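Local coordinates for protein diheme cytochrome c (Shewanella baltica, PDB 3U99) that carries two covalently bound c-type hemes and probably serves in electron transfer, at residues N123-A128 and D136-P141. Residues are numbered along the deposited sequence; the frame is centred on the assembly and turned at random.
Sequences NCHNLA and DTVNIP. With HEC (heme c), chain B.
The second heme c site is built here, where the end of the CXXCH heme-attachment motif meets the strand 139-140 and the loop leading into it. Cys124 and His125 hold the heme. Cys124 SG is bonded covalently to heme CAC. His125 NE2 binds the heme iron, FE, at 2.0 Å. His101 supplies the other axial ligand.

The backbones are tied by one direct hydrogen bond, from Asn139 N to Cys124 O, 3.0 Å long and nearly straight at 172°. The donor lies in the carbonyl plane. Val138 CA makes a CA-H...O contact with the same oxygen, and Cys124 CA makes another with Asn139 O at 3.4 Å.

Val138 fills the angle between the axial ring and the porphyrin. Its two methyls divide the work. CG1, anti to the backbone N (chi1 167°), rests 3.7 Å from the heme methyl CMD. CG2 presses obliquely on the His125 ring, 3.3 Å from CE1. With an alanine in place of Val138, both methyls are gone, which would probably open a gap between the His125 ring and heme CMD and remove one stop against the ring turning.

The imidazole is also fixed from behind. His125 ND1 donates to water 2 at 2.8 Å, in the ring plane, and this water is hydrogen-bonded to Thr137 OG1. Such a bond at ND1 would be expected to make the ligand more electron-rich. Phe133 meets the ring edge-to-face.

Near the thioether, Ile140 CG1 packs 4.1 Å from Cys124 SG. Pro141 sets its CD against Asn123 O at 3.2 Å. Covalent thioether attachment with bis-histidine iron is characteristic of low-spin multiheme c-type cytochromes.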
loop_
_atom_site.group_PDB
_atom_site.type_symbol
_atom_site.label_atom_id
_atom_site.label_comp_id
_atom_site.label_asym_id
_atom_site.label_seq_id
_atom_site.Cartn_x
_atom_site.Cartn_y
_atom_site.Cartn_z
ATOM N N ASN A 123 5.451 -6.924 -5.026
ATOM C CA ASN A 123 6.623 -7.462 -5.736
ATOM C C ASN A 123 7.336 -8.452 -4.848
ATOM O O ASN A 123 7.946 -9.365 -5.396
ATOM C CB ASN A 123 7.553 -6.309 -6.099
ATOM C CG ASN A 123 7.091 -5.494 -7.269
ATOM O OD1 ASN A 123 6.257 -5.887 -8.077
ATOM N ND2 ASN A 123 7.637 -4.268 -7.334
ATOM N N CYS A 124 7.285 -8.340 -3.556
ATOM C CA CYS A 124 7.992 -9.177 -2.604
ATOM C C CYS A 124 7.036 -10.056 -1.787
ATOM O O CYS A 124 7.356 -11.183 -1.430
ATOM C CB CYS A 124 8.824 -8.331 -1.647
ATOM S SG CYS A 124 10.057 -7.301 -2.463
ATOM N N HIS A 125 5.898 -9.496 -1.433
ATOM C CA HIS A 125 4.850 -10.142 -0.662
ATOM C C HIS A 125 3.758 -10.449 -1.645
ATOM O O HIS A 125 2.873 -9.617 -1.915
ATOM C CB HIS A 125 4.353 -9.235 0.439
ATOM C CG HIS A 125 5.313 -8.727 1.450
ATOM N ND1 HIS A 125 5.676 -9.483 2.546
ATOM C CD2 HIS A 125 5.920 -7.535 1.604
ATOM C CE1 HIS A 125 6.476 -8.745 3.293
ATOM N NE2 HIS A 125 6.657 -7.544 2.771
ATOM N N ASN A 126 3.841 -11.624 -2.269
ATOM C CA ASN A 126 2.948 -11.878 -3.418
ATOM C C ASN A 126 1.439 -11.705 -3.087
ATOM O O ASN A 126 0.693 -11.319 -3.947
ATOM C CB ASN A 126 3.436 -13.100 -4.174
ATOM C CG ASN A 126 4.727 -12.933 -4.795
ATOM O OD1 ASN A 126 5.518 -13.872 -4.723
ATOM N ND2 ASN A 126 5.032 -11.787 -5.525
ATOM N N LEU A 127 1.060 -11.994 -1.850
ATOM C CA LEU A 127 -0.327 -11.918 -1.401
ATOM C C LEU A 127 -0.616 -10.742 -0.517
ATOM O O LEU A 127 -1.542 -10.740 0.315
ATOM C CB LEU A 127 -0.685 -13.258 -0.758
ATOM C CG LEU A 127 -0.673 -14.476 -1.725
ATOM C CD1 LEU A 127 -1.152 -15.715 -0.986
ATOM C CD2 LEU A 127 -1.430 -14.222 -3.003
ATOM N N ALA A 128 0.148 -9.668 -0.718
ATOM C CA ALA A 128 -0.046 -8.417 0.016
ATOM C C ALA A 128 -1.494 -7.914 -0.070
ATOM O O ALA A 128 -1.986 -7.346 0.899
ATOM C CB ALA A 128 0.919 -7.337 -0.445
ATOM N N ASP A 136 8.038 -15.439 6.195
ATOM C CA ASP A 136 8.405 -16.761 5.713
ATOM C C ASP A 136 7.904 -16.982 4.301
ATOM O O ASP A 136 8.260 -18.020 3.732
ATOM C CB ASP A 136 7.887 -17.832 6.683
ATOM C CG ASP A 136 6.413 -17.781 7.008
ATOM O OD1 ASP A 136 6.018 -16.893 7.807
ATOM O OD2 ASP A 136 5.650 -18.629 6.495
ATOM N N THR A 137 7.096 -16.106 3.714
ATOM C CA THR A 137 6.727 -16.270 2.328
ATOM C C THR A 137 7.220 -15.162 1.412
ATOM O O THR A 137 6.984 -15.187 0.205
ATOM C CB THR A 137 5.215 -16.405 2.111
ATOM O OG1 THR A 137 4.573 -15.220 2.597
ATOM C CG2 THR A 137 4.635 -17.615 2.858
ATOM N N VAL A 138 7.971 -14.199 1.950
ATOM C CA VAL A 138 8.557 -13.145 1.139
ATOM C C VAL A 138 9.545 -13.722 0.128
ATOM O O VAL A 138 10.319 -14.597 0.472
ATOM C CB VAL A 138 9.424 -12.161 1.999
ATOM C CG1 VAL A 138 10.318 -11.233 1.176
ATOM C CG2 VAL A 138 8.450 -11.380 2.800
ATOM N N ASN A 139 9.484 -13.246 -1.090
ATOM C CA ASN A 139 10.406 -13.628 -2.177
ATOM C C ASN A 139 10.698 -12.361 -2.946
ATOM O O ASN A 139 9.785 -11.858 -3.627
ATOM C CB ASN A 139 9.758 -14.747 -3.051
ATOM C CG ASN A 139 10.692 -15.356 -4.068
ATOM O OD1 ASN A 139 10.603 -16.559 -4.490
ATOM N ND2 ASN A 139 11.571 -14.587 -4.593
ATOM N N ILE A 140 11.958 -11.934 -2.879
ATOM C CA ILE A 140 12.418 -10.693 -3.493
ATOM C C ILE A 140 12.868 -10.956 -4.921
ATOM O O ILE A 140 13.763 -11.760 -5.136
ATOM C CB ILE A 140 13.554 -10.073 -2.682
ATOM C CG1 ILE A 140 13.077 -9.792 -1.268
ATOM C CG2 ILE A 140 14.071 -8.857 -3.420
ATOM C CD1 ILE A 140 14.066 -8.966 -0.485
ATOM N N PRO A 141 12.228 -10.355 -5.911
ATOM C CA PRO A 141 12.579 -10.642 -7.303
ATOM C C PRO A 141 14.054 -10.345 -7.523
ATOM O O PRO A 141 14.572 -9.334 -7.158
ATOM C CB PRO A 141 11.732 -9.670 -8.116
ATOM C CG PRO A 141 10.612 -9.273 -7.226
ATOM C CD PRO A 141 11.087 -9.443 -5.803
HETATM FE FE HEC B . 7.718 -6.050 3.620
HETATM C CHA HEC B . 8.574 -7.937 6.307
HETATM C CHB HEC B . 4.857 -5.126 5.155
HETATM C CHC HEC B . 7.048 -3.922 0.990
HETATM C CHD HEC B . 10.422 -7.241 1.974
HETATM N NA HEC B . 6.840 -6.495 5.358
HETATM C C1A HEC B . 7.323 -7.278 6.361
HETATM C C2A HEC B . 6.395 -7.384 7.451
HETATM C C3A HEC B . 5.353 -6.598 7.126
HETATM C C4A HEC B . 5.632 -6.019 5.816
HETATM C CMA HEC B . 4.067 -6.346 7.912
HETATM C CAA HEC B . 6.552 -8.249 8.672
HETATM C CBA HEC B . 6.306 -9.692 8.266
HETATM C CGA HEC B . 6.474 -10.738 9.353
HETATM O O1A HEC B . 6.429 -10.305 10.550
HETATM O O2A HEC B . 6.463 -11.957 9.167
HETATM N NB HEC B . 6.216 -4.767 3.191
HETATM C C1B HEC B . 5.099 -4.495 3.980
HETATM C C2B HEC B . 4.309 -3.548 3.297
HETATM C C3B HEC B . 4.949 -3.201 2.177
HETATM C C4B HEC B . 6.131 -3.981 2.072
HETATM C CMB HEC B . 2.957 -3.075 3.875
HETATM C CAB HEC B . 4.513 -2.267 1.029
HETATM C CBB HEC B . 4.067 -0.832 1.557
HETATM N NC HEC B . 8.580 -5.635 1.841
HETATM C C1C HEC B . 8.153 -4.767 0.923
HETATM C C2C HEC B . 8.913 -4.813 -0.271
HETATM C C3C HEC B . 9.858 -5.795 0.007
HETATM C C4C HEC B . 9.634 -6.305 1.293
HETATM C CMC HEC B . 8.661 -4.069 -1.549
HETATM C CAC HEC B . 10.891 -6.352 -0.949
HETATM C CBC HEC B . 11.963 -5.361 -1.406
HETATM N ND HEC B . 9.225 -7.308 4.064
HETATM C C1D HEC B . 10.233 -7.654 3.223
HETATM C C2D HEC B . 11.146 -8.527 3.908
HETATM C C3D HEC B . 10.704 -8.675 5.181
HETATM C C4D HEC B . 9.437 -7.913 5.231
HETATM C CMD HEC B . 12.400 -9.106 3.299
HETATM C CAD HEC B . 11.358 -9.506 6.265
HETATM C CBD HEC B . 12.503 -8.630 6.874
HETATM C CGD HEC B . 13.493 -9.408 7.734
HETATM O O1D HEC B . 12.666 -10.174 8.522
HETATM O O2D HEC B . 14.505 -8.668 8.163
HETATM O O HOH W 1 5.530 -13.798 -1.757
HETATM O O HOH W 2 4.925 -12.204 2.426
#